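PDB 2DBS: uncharacterized protein from Thermus thermophilus, which is of unknown function, belongs to the DUF5647 family, and assembles as two copies of the same compact alpha/beta chain. Local coordinates for residues G13-Y18 with A66-G71; L36-L39 with V44-Q47; Q17-L20 with L24-E27. One frame throughout, in Å; residues are numbered along the deposited sequence.

Interaction 1: residues G13-Y18 with A66-G71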
ATOM      1  N   GLY B  13     -10.188  -8.181  11.726  1.00 44.44           N
ATOM      2  CA  GLY B  13     -10.864  -7.958  12.982  1.00 42.94           C
ATOM      3  C   GLY B  13     -10.171  -6.821  13.694  1.00 41.31           C
ATOM      4  O   GLY B  13     -10.820  -5.844  14.074  1.00 42.05           O
ATOM      5  N   VAL B  14      -8.852  -6.941  13.853  1.00 39.93           N
ATOM      6  CA  VAL B  14      -8.059  -5.918  14.541  1.00 36.78           C
ATOM      7  C   VAL B  14      -8.238  -4.559  13.888  1.00 35.71           C
ATOM      8  O   VAL B  14      -8.197  -3.529  14.564  1.00 33.82           O
ATOM      9  CB  VAL B  14      -6.563  -6.267  14.543  1.00 35.98           C
ATOM     10  CG1 VAL B  14      -5.802  -5.255  15.410  1.00 37.42           C
ATOM     11  CG2 VAL B  14      -6.365  -7.685  15.043  1.00 33.04           C
ATOM     12  N   LEU B  15      -8.447  -4.568  12.573  1.00 35.85           N
ATOM     13  CA  LEU B  15      -8.646  -3.336  11.817  1.00 35.91           C
ATOM     14  C   LEU B  15      -9.942  -2.643  12.211  1.00 36.60           C
ATOM     15  O   LEU B  15      -9.953  -1.440  12.438  1.00 35.20           O
ATOM     16  CB  LEU B  15      -8.655  -3.625  10.317  1.00 35.03           C
ATOM     17  CG  LEU B  15      -8.854  -2.412   9.411  1.00 35.77           C
ATOM     18  CD1 LEU B  15      -7.642  -1.485   9.427  1.00 36.03           C
ATOM     19  CD2 LEU B  15      -9.084  -2.908   8.017  1.00 37.36           C
HETATM   20  N   MSE B  16     -11.036  -3.393  12.302  1.00 39.43           N
HETATM   21  CA  MSE B  16     -12.303  -2.772  12.674  1.00 41.84           C
HETATM   22  C   MSE B  16     -12.341  -2.243  14.110  1.00 41.01           C
HETATM   23  O   MSE B  16     -13.035  -1.262  14.382  1.00 40.06           O
HETATM   24  CB  MSE B  16     -13.494  -3.715  12.431  1.00 46.60           C
HETATM   25  CG  MSE B  16     -14.870  -3.000  12.563  1.00 51.48           C
HETATM   26 SE   MSE B  16     -15.126  -1.273  11.521  1.00 59.53          SE
HETATM   27  CE  MSE B  16     -13.762  -1.520  10.147  1.00 57.18           C
ATOM     28  N   GLN B  17     -11.608  -2.874  15.022  1.00 39.93           N
ATOM     29  CA  GLN B  17     -11.564  -2.382  16.400  1.00 40.48           C
ATOM     30  C   GLN B  17     -11.036  -0.951  16.372  1.00 39.32           C
ATOM     31  O   GLN B  17     -11.517  -0.084  17.105  1.00 39.47           O
ATOM     32  CB  GLN B  17     -10.671  -3.280  17.259  1.00 41.56           C
ATOM     33  CG  GLN B  17     -11.223  -4.695  17.354  1.00 44.69           C
ATOM     34  CD  GLN B  17     -10.450  -5.570  18.306  1.00 46.60           C
ATOM     35  OE1 GLN B  17     -10.213  -5.180  19.447  1.00 49.85           O
ATOM     36  NE2 GLN B  17     -10.063  -6.767  17.853  1.00 45.33           N
ATOM     37  N   TYR B  18     -10.057  -0.716  15.499  1.00 38.55           N
ATOM     38  CA  TYR B  18      -9.455   0.602  15.314  1.00 37.45           C
ATOM     39  C   TYR B  18     -10.415   1.533  14.587  1.00 38.89           C
ATOM     40  O   TYR B  18     -10.630   2.664  15.001  1.00 39.06           O
ATOM     41  CB  TYR B  18      -8.171   0.475  14.502  1.00 36.45           C
ATOM     42  CG  TYR B  18      -6.918   0.252  15.319  1.00 34.00           C
ATOM     43  CD1 TYR B  18      -6.199   1.332  15.833  1.00 32.36           C
ATOM     44  CD2 TYR B  18      -6.434  -1.037  15.559  1.00 31.39           C
ATOM     45  CE1 TYR B  18      -5.017   1.127  16.564  1.00 30.75           C
ATOM     46  CE2 TYR B  18      -5.261  -1.242  16.289  1.00 29.37           C
ATOM     47  CZ  TYR B  18      -4.560  -0.157  16.786  1.00 27.83           C
ATOM     48  OH  TYR B  18      -3.407  -0.346  17.507  1.00 28.37           O
ATOM     49  N   ALA B  66      -4.722  -1.216   3.994  1.00 27.28           N
ATOM     50  CA  ALA B  66      -4.444  -1.131   5.408  1.00 25.39           C
ATOM     51  C   ALA B  66      -3.085  -1.762   5.611  1.00 25.69           C
ATOM     52  O   ALA B  66      -2.955  -2.981   5.563  1.00 26.28           O
ATOM     53  CB  ALA B  66      -5.493  -1.886   6.179  1.00 27.00           C
ATOM     54  N   LEU B  67      -2.067  -0.929   5.816  1.00 25.32           N
ATOM     55  CA  LEU B  67      -0.696  -1.416   6.022  1.00 24.88           C
ATOM     56  C   LEU B  67      -0.502  -1.838   7.471  1.00 24.84           C
ATOM     57  O   LEU B  67      -0.631  -1.030   8.382  1.00 22.80           O
ATOM     58  CB  LEU B  67       0.328  -0.347   5.648  1.00 23.37           C
ATOM     59  CG  LEU B  67       0.337   0.110   4.183  1.00 25.03           C
ATOM     60  CD1 LEU B  67       1.311   1.270   3.993  1.00 24.26           C
ATOM     61  CD2 LEU B  67       0.716  -1.053   3.286  1.00 23.58           C
ATOM     62  N   PHE B  68      -0.191  -3.118   7.654  1.00 25.69           N
ATOM     63  CA  PHE B  68      -0.025  -3.721   8.958  1.00 27.17           C
ATOM     64  C   PHE B  68       1.405  -3.993   9.349  1.00 30.04           C
ATOM     65  O   PHE B  68       2.248  -4.290   8.509  1.00 31.26           O
ATOM     66  CB  PHE B  68      -0.794  -5.048   9.023  1.00 26.79           C
ATOM     67  CG  PHE B  68      -2.272  -4.888   9.263  1.00 28.26           C
ATOM     68  CD1 PHE B  68      -3.084  -4.262   8.323  1.00 27.33           C
ATOM     69  CD2 PHE B  68      -2.842  -5.321  10.455  1.00 26.73           C
ATOM     70  CE1 PHE B  68      -4.421  -4.072   8.573  1.00 26.30           C
ATOM     71  CE2 PHE B  68      -4.184  -5.131  10.711  1.00 26.48           C
ATOM     72  CZ  PHE B  68      -4.975  -4.507   9.773  1.00 26.62           C
ATOM     73  N   LEU B  69       1.660  -3.893  10.647  1.00 31.81           N
ATOM     74  CA  LEU B  69       2.961  -4.176  11.240  1.00 33.74           C
ATOM     75  C   LEU B  69       2.706  -4.881  12.568  1.00 35.32           C
ATOM     76  O   LEU B  69       1.821  -4.474  13.329  1.00 34.95           O
ATOM     77  CB  LEU B  69       3.747  -2.901  11.514  1.00 35.07           C
ATOM     78  CG  LEU B  69       4.972  -2.687  10.633  1.00 34.59           C
ATOM     79  CD1 LEU B  69       5.811  -1.579  11.233  1.00 32.23           C
ATOM     80  CD2 LEU B  69       5.768  -3.986  10.520  1.00 33.81           C
ATOM     81  N   GLN B  70       3.489  -5.931  12.833  1.00 35.97           N
ATOM     82  CA  GLN B  70       3.391  -6.733  14.054  1.00 35.60           C
ATOM     83  C   GLN B  70       1.920  -6.972  14.462  1.00 34.95           C
ATOM     84  O   GLN B  70       1.530  -6.828  15.626  1.00 34.85           O
ATOM     85  CB  GLN B  70       4.184  -6.065  15.202  1.00 38.09           C
ATOM     86  CG  GLN B  70       5.619  -5.569  14.853  1.00 38.46           C
ATOM     87  CD  GLN B  70       6.620  -6.693  14.592  1.00 39.61           C
ATOM     88  OE1 GLN B  70       6.619  -7.711  15.288  1.00 39.00           O
ATOM     89  NE2 GLN B  70       7.489  -6.504  13.596  1.00 39.86           N
ATOM     90  N   GLY B  71       1.107  -7.315  13.469  1.00 33.65           N
ATOM     91  CA  GLY B  71      -0.284  -7.622  13.715  1.00 31.38           C
ATOM     92  C   GLY B  71      -1.236  -6.491  13.986  1.00 30.57           C
ATOM     93  O   GLY B  71      -2.333  -6.731  14.483  1.00 29.66           O
TER
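V14 and L15 of helix 8-20 stand over strand 63-69 and the turn that follows it, with the CA atoms of V14 and G71, and likewise those of L15 and A66, 8.0 Å apart. L15 does most of the work. Its CB meets F68 CZ at 3.8 Å, coming to the far end of the ring at its edge and in its plane rather than over a face, and the two side chains cross at about a right angle. With CG anti to the backbone N (chi1 -180°), the rest of L15 runs on past the ring, and CD1 settles 3.9 Å from A66 CB; the same methyl also lies 4.0 Å from F68 CZ. L15 CD1 therefore lies in the angle between the ring's far end and the A66 methyl. The phenyl ring reaches the helix because its CG lies beside the backbone N of F68. There its edge also passes A66 O, in the ring plane.

V14 makes a lighter touch at the turn: CG1 lies 3.9 Å from G71 O and CG2 is slightly farther, so both methyls border the same carbonyl oxygen. L36 of the adjacent strand packs against L15, A66 and F68 and extends this helix-on-sheet core. Apart from that carbonyl the contact is hydrocarbon on hydrocarbon, which implies that shape and exclusion of water, rather than polar bonds, hold helix to strand.

Interaction 2: residues L36-L39 with V44-Q47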
ATOM      1  N   LEU B  36      -5.804  -5.760   2.888  1.00 35.71           N
ATOM      2  CA  LEU B  36      -4.965  -5.822   4.080  1.00 35.42           C
ATOM      3  C   LEU B  36      -3.563  -6.286   3.734  1.00 35.01           C
ATOM      4  O   LEU B  36      -3.382  -7.418   3.342  1.00 35.78           O
ATOM      5  CB  LEU B  36      -5.541  -6.812   5.094  1.00 35.35           C
ATOM      6  CG  LEU B  36      -6.478  -6.436   6.241  1.00 35.70           C
ATOM      7  CD1 LEU B  36      -5.911  -7.042   7.524  1.00 33.91           C
ATOM      8  CD2 LEU B  36      -6.613  -4.934   6.376  1.00 34.51           C
ATOM      9  N   LEU B  37      -2.559  -5.436   3.903  1.00 36.11           N
ATOM     10  CA  LEU B  37      -1.196  -5.852   3.586  1.00 35.60           C
ATOM     11  C   LEU B  37      -0.228  -5.899   4.762  1.00 36.45           C
ATOM     12  O   LEU B  37       0.355  -4.885   5.148  1.00 35.41           O
ATOM     13  CB  LEU B  37      -0.587  -4.965   2.499  1.00 33.40           C
ATOM     14  CG  LEU B  37      -1.262  -4.977   1.141  1.00 33.17           C
ATOM     15  CD1 LEU B  37      -0.440  -4.139   0.196  1.00 33.94           C
ATOM     16  CD2 LEU B  37      -1.404  -6.384   0.623  1.00 32.66           C
ATOM     17  N   PRO B  38      -0.048  -7.085   5.356  1.00 37.65           N
ATOM     18  CA  PRO B  38       0.884  -7.202   6.486  1.00 39.25           C
ATOM     19  C   PRO B  38       2.315  -7.044   5.937  1.00 40.96           C
ATOM     20  O   PRO B  38       2.898  -8.023   5.426  1.00 42.74           O
ATOM     21  CB  PRO B  38       0.627  -8.621   6.992  1.00 38.91           C
ATOM     22  CG  PRO B  38      -0.792  -8.874   6.596  1.00 36.41           C
ATOM     23  CD  PRO B  38      -0.865  -8.301   5.219  1.00 36.77           C
ATOM     24  N   LEU B  39       2.877  -5.831   6.020  1.00 40.73           N
ATOM     25  CA  LEU B  39       4.229  -5.577   5.503  1.00 38.84           C
ATOM     26  C   LEU B  39       5.337  -6.454   6.066  1.00 39.43           C
ATOM     27  O   LEU B  39       6.392  -6.553   5.457  1.00 40.92           O
ATOM     28  CB  LEU B  39       4.615  -4.117   5.682  1.00 35.99           C
ATOM     29  CG  LEU B  39       3.827  -3.133   4.814  1.00 35.01           C
ATOM     30  CD1 LEU B  39       4.493  -1.775   4.908  1.00 33.90           C
ATOM     31  CD2 LEU B  39       3.775  -3.613   3.354  1.00 34.21           C
ATOM     32  N   VAL B  44       1.529 -13.859   3.900  1.00 48.40           N
ATOM     33  CA  VAL B  44       0.170 -13.328   4.037  1.00 46.81           C
ATOM     34  C   VAL B  44      -0.119 -12.130   3.122  1.00 45.97           C
ATOM     35  O   VAL B  44      -1.182 -12.038   2.507  1.00 45.66           O
ATOM     36  CB  VAL B  44      -0.087 -12.877   5.491  1.00 46.32           C
ATOM     37  CG1 VAL B  44      -1.559 -12.613   5.698  1.00 46.56           C
ATOM     38  CG2 VAL B  44       0.431 -13.920   6.463  1.00 45.60           C
ATOM     39  N   ALA B  45       0.828 -11.201   3.059  1.00 45.82           N
ATOM     40  CA  ALA B  45       0.675  -9.994   2.248  1.00 45.04           C
ATOM     41  C   ALA B  45       0.579 -10.317   0.757  1.00 45.88           C
ATOM     42  O   ALA B  45      -0.180  -9.699   0.023  1.00 46.50           O
ATOM     43  CB  ALA B  45       1.837  -9.061   2.506  1.00 42.66           C
ATOM     44  N   ALA B  46       1.352 -11.301   0.315  1.00 47.02           N
ATOM     45  CA  ALA B  46       1.363 -11.699  -1.080  1.00 45.86           C
ATOM     46  C   ALA B  46       0.015 -12.282  -1.488  1.00 46.15           C
ATOM     47  O   ALA B  46      -0.458 -12.042  -2.602  1.00 45.77           O
ATOM     48  CB  ALA B  46       2.478 -12.702  -1.315  1.00 46.04           C
ATOM     49  N   GLN B  47      -0.609 -13.042  -0.590  1.00 46.07           N
ATOM     50  CA  GLN B  47      -1.913 -13.635  -0.880  1.00 46.55           C
ATOM     51  C   GLN B  47      -2.949 -12.529  -1.039  1.00 46.08           C
ATOM     52  O   GLN B  47      -3.761 -12.548  -1.969  1.00 45.95           O
ATOM     53  CB  GLN B  47      -2.350 -14.571   0.254  1.00 48.51           C
ATOM     54  CG  GLN B  47      -1.323 -15.630   0.647  1.00 52.25           C
ATOM     55  CD  GLN B  47      -0.825 -16.470  -0.537  1.00 55.08           C
ATOM     56  OE1 GLN B  47      -0.011 -16.007  -1.345  1.00 56.45           O
ATOM     57  NE2 GLN B  47      -1.316 -17.709  -0.641  1.00 55.68           N
TER
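The puckered pyrrolidine ring of P38 meets A45 with a face and V44 with an edge. A45 lies over the ring, its CA 3.8 Å from P38 CD and its CB 3.9 Å from the same atom. V44 comes in at the ring's edge, where its CG1 meets P38 CG at 3.9 Å, the two side chains crossing at about a right angle. That methyl is the branch of V44 anti to the backbone N (chi1 -168°), which carries it to the proline. The planar carbonyl of P38 closes in on A45 as well: P38 O sits 3.3 Å from A45 CB, a snug approach of a methyl to an oxygen. The small side chain of A45 is consistent with how near the backbones come, L37 CA and A45 CA being 4.7 Å apart.

These residues belong to a beta-alpha-beta unit, in which strand 33-38 leads through helix 42-53 to the parallel strand 63-69; the contact fastens the start of the helix to the end of the first strand. L37 turns its backbone to the sheet, bonding with A66 and F68. P38, which has no N-H to give, comes next in this strand, the outermost one on its side within the chain.

The side chain of L37 adds a touch from another direction. Its CG lies beside the backbone N (chi1 -63°), and CD2 reaches A45 O at 3.6 Å, a methyl resting against a helix carbonyl. L11 of helix 8-20 also packs on P38, and L8 on V44, while A45 borders L39 of the second subunit.

Interaction 3: residues Q17-L20 with L24-E27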
ATOM      1  N   GLN B  17     -11.608  -2.874  15.022  1.00 39.93           N
ATOM      2  CA  GLN B  17     -11.564  -2.382  16.400  1.00 40.48           C
ATOM      3  C   GLN B  17     -11.036  -0.951  16.372  1.00 39.32           C
ATOM      4  O   GLN B  17     -11.517  -0.084  17.105  1.00 39.47           O
ATOM      5  CB  GLN B  17     -10.671  -3.280  17.259  1.00 41.56           C
ATOM      6  CG  GLN B  17     -11.223  -4.695  17.354  1.00 44.69           C
ATOM      7  CD  GLN B  17     -10.450  -5.570  18.306  1.00 46.60           C
ATOM      8  OE1 GLN B  17     -10.213  -5.180  19.447  1.00 49.85           O
ATOM      9  NE2 GLN B  17     -10.063  -6.767  17.853  1.00 45.33           N
ATOM     10  N   TYR B  18     -10.057  -0.716  15.499  1.00 38.55           N
ATOM     11  CA  TYR B  18      -9.455   0.602  15.314  1.00 37.45           C
ATOM     12  C   TYR B  18     -10.415   1.533  14.587  1.00 38.89           C
ATOM     13  O   TYR B  18     -10.630   2.664  15.001  1.00 39.06           O
ATOM     14  CB  TYR B  18      -8.171   0.475  14.502  1.00 36.45           C
ATOM     15  CG  TYR B  18      -6.918   0.252  15.319  1.00 34.00           C
ATOM     16  CD1 TYR B  18      -6.199   1.332  15.833  1.00 32.36           C
ATOM     17  CD2 TYR B  18      -6.434  -1.037  15.559  1.00 31.39           C
ATOM     18  CE1 TYR B  18      -5.017   1.127  16.564  1.00 30.75           C
ATOM     19  CE2 TYR B  18      -5.261  -1.242  16.289  1.00 29.37           C
ATOM     20  CZ  TYR B  18      -4.560  -0.157  16.786  1.00 27.83           C
ATOM     21  OH  TYR B  18      -3.407  -0.346  17.507  1.00 28.37           O
ATOM     22  N   LEU B  19     -10.992   1.059  13.495  1.00 40.17           N
ATOM     23  CA  LEU B  19     -11.925   1.885  12.750  1.00 43.08           C
ATOM     24  C   LEU B  19     -13.074   2.321  13.648  1.00 43.17           C
ATOM     25  O   LEU B  19     -13.541   3.460  13.571  1.00 43.97           O
ATOM     26  CB  LEU B  19     -12.443   1.116  11.535  1.00 44.90           C
ATOM     27  CG  LEU B  19     -11.561   1.283  10.295  1.00 45.62           C
ATOM     28  CD1 LEU B  19     -11.818   2.659   9.726  1.00 47.64           C
ATOM     29  CD2 LEU B  19     -10.078   1.125  10.637  1.00 45.58           C
ATOM     30  N   LEU B  20     -13.508   1.416  14.512  1.00 42.82           N
ATOM     31  CA  LEU B  20     -14.585   1.719  15.433  1.00 44.01           C
ATOM     32  C   LEU B  20     -14.093   2.409  16.706  1.00 46.63           C
ATOM     33  O   LEU B  20     -14.170   3.645  16.826  1.00 48.02           O
ATOM     34  CB  LEU B  20     -15.339   0.444  15.799  1.00 40.88           C
ATOM     35  CG  LEU B  20     -16.149  -0.147  14.656  1.00 39.19           C
ATOM     36  CD1 LEU B  20     -16.748  -1.439  15.119  1.00 37.51           C
ATOM     37  CD2 LEU B  20     -17.230   0.836  14.191  1.00 38.74           C
ATOM     38  N   LEU B  24     -12.158   5.863  13.126  1.00 47.57           N
ATOM     39  CA  LEU B  24     -11.448   5.904  11.857  1.00 47.04           C
ATOM     40  C   LEU B  24     -12.430   5.765  10.699  1.00 48.02           C
ATOM     41  O   LEU B  24     -12.182   6.248   9.586  1.00 47.89           O
ATOM     42  CB  LEU B  24     -10.407   4.785  11.832  1.00 44.87           C
ATOM     43  CG  LEU B  24      -8.966   5.172  11.510  1.00 43.72           C
ATOM     44  CD1 LEU B  24      -8.586   6.441  12.242  1.00 42.75           C
ATOM     45  CD2 LEU B  24      -8.046   4.024  11.886  1.00 42.81           C
ATOM     46  N   LEU B  25     -13.558   5.107  10.979  1.00 49.19           N
ATOM     47  CA  LEU B  25     -14.606   4.883   9.982  1.00 48.78           C
ATOM     48  C   LEU B  25     -14.897   6.179   9.239  1.00 49.61           C
ATOM     49  O   LEU B  25     -15.154   6.166   8.036  1.00 51.52           O
ATOM     50  CB  LEU B  25     -15.884   4.370  10.660  1.00 46.48           C
ATOM     51  CG  LEU B  25     -16.402   2.966  10.309  1.00 45.53           C
ATOM     52  CD1 LEU B  25     -15.320   1.930  10.552  1.00 45.08           C
ATOM     53  CD2 LEU B  25     -17.632   2.647  11.142  1.00 42.65           C
ATOM     54  N   ARG B  26     -14.831   7.298   9.950  1.00 48.58           N
ATOM     55  CA  ARG B  26     -15.101   8.578   9.329  1.00 48.56           C
ATOM     56  C   ARG B  26     -14.366   8.819   8.022  1.00 47.64           C
ATOM     57  O   ARG B  26     -14.948   9.327   7.084  1.00 47.61           O
ATOM     58  CB  ARG B  26     -14.802   9.721  10.305  1.00 50.81           C
ATOM     59  CG  ARG B  26     -13.406   9.712  10.905  1.00 53.38           C
ATOM     60  CD  ARG B  26     -13.179  10.975  11.711  1.00 54.38           C
ATOM     61  NE  ARG B  26     -11.898  10.971  12.408  1.00 57.31           N
ATOM     62  CZ  ARG B  26     -10.711  11.135  11.829  1.00 58.20           C
ATOM     63  NH1 ARG B  26     -10.621  11.319  10.520  1.00 60.05           N
ATOM     64  NH2 ARG B  26      -9.608  11.133  12.570  1.00 59.21           N
ATOM     65  N   GLU B  27     -13.100   8.444   7.934  1.00 48.79           N
ATOM     66  CA  GLU B  27     -12.362   8.697   6.702  1.00 49.62           C
ATOM     67  C   GLU B  27     -12.456   7.624   5.608  1.00 49.26           C
ATOM     68  O   GLU B  27     -11.915   7.789   4.509  1.00 49.15           O
ATOM     69  CB  GLU B  27     -10.902   9.015   7.043  1.00 51.31           C
ATOM     70  CG  GLU B  27     -10.732  10.432   7.593  1.00 51.47           C
ATOM     71  CD  GLU B  27      -9.295  10.776   7.930  1.00 53.33           C
ATOM     72  OE1 GLU B  27      -8.762  10.235   8.930  1.00 52.97           O
ATOM     73  OE2 GLU B  27      -8.697  11.589   7.189  1.00 52.92           O
TER
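L19 O takes two backbone N-H groups at once, those of L24 and L25. The bond from L24 N is the shorter and straighter, 2.8 Å with 167° at the hydrogen; L25 N follows at 3.1 Å. The two donors arrive from opposite faces of the carbonyl plane, each well tilted from it, so that one oxygen pins two successive residues of the returning chain.

Around this grip lies a leucine cluster. L19 and L24 cross at about a right angle, and L19 CD1 presses on L24 CB at 3.3 Å, tighter than usual for carbons, while L19 CD2 lies 3.8 Å from L24 CD2. An alanine at L19 lacks both methyls, and L24 would probably lose its packing on that side and be freer to turn, though the backbone bonds to the carbonyl need not change. Farther out, L20 and L25 run side by side, pointing the same way, and their CD2 atoms meet at 3.6 Å; L20 gets there with CG beside its backbone N (chi1 -69°).

The segment 24-27 has its own internal bracing. E27 N bonds to L24 O at 2.9 Å within the 3-10 turn, and R26 NH1 makes a salt bridge to E27 OE1.

The whole contact folds the chain back on helix 8-20 before it heads for strand 33-38. Y18 packs on R72 and P73 of strand 72-79, and V85 of the second subunit touches both Y18 and L24.

Overall arrangement
From the N terminus, helix 8-20 opens two of the contacts. Interaction 3 closes first, a short loop that turns the chain back on that helix just before strand 33-38. Interaction 2 follows in series, closing the tight connection between strand 33-38 and helix 42-53. Interaction 1 spans both: it starts from the same helix as interaction 3, sharing Q17 and Y18 with it, and closes at strand 63-69, so interaction 2 is nested inside its loop. Interactions 1 and 2 meet in the sheet, where strands 33-38 and 63-69 are neighbours. Interactions 2 and 3 lie on opposite sides of the chain's centre, and all three border the second subunit.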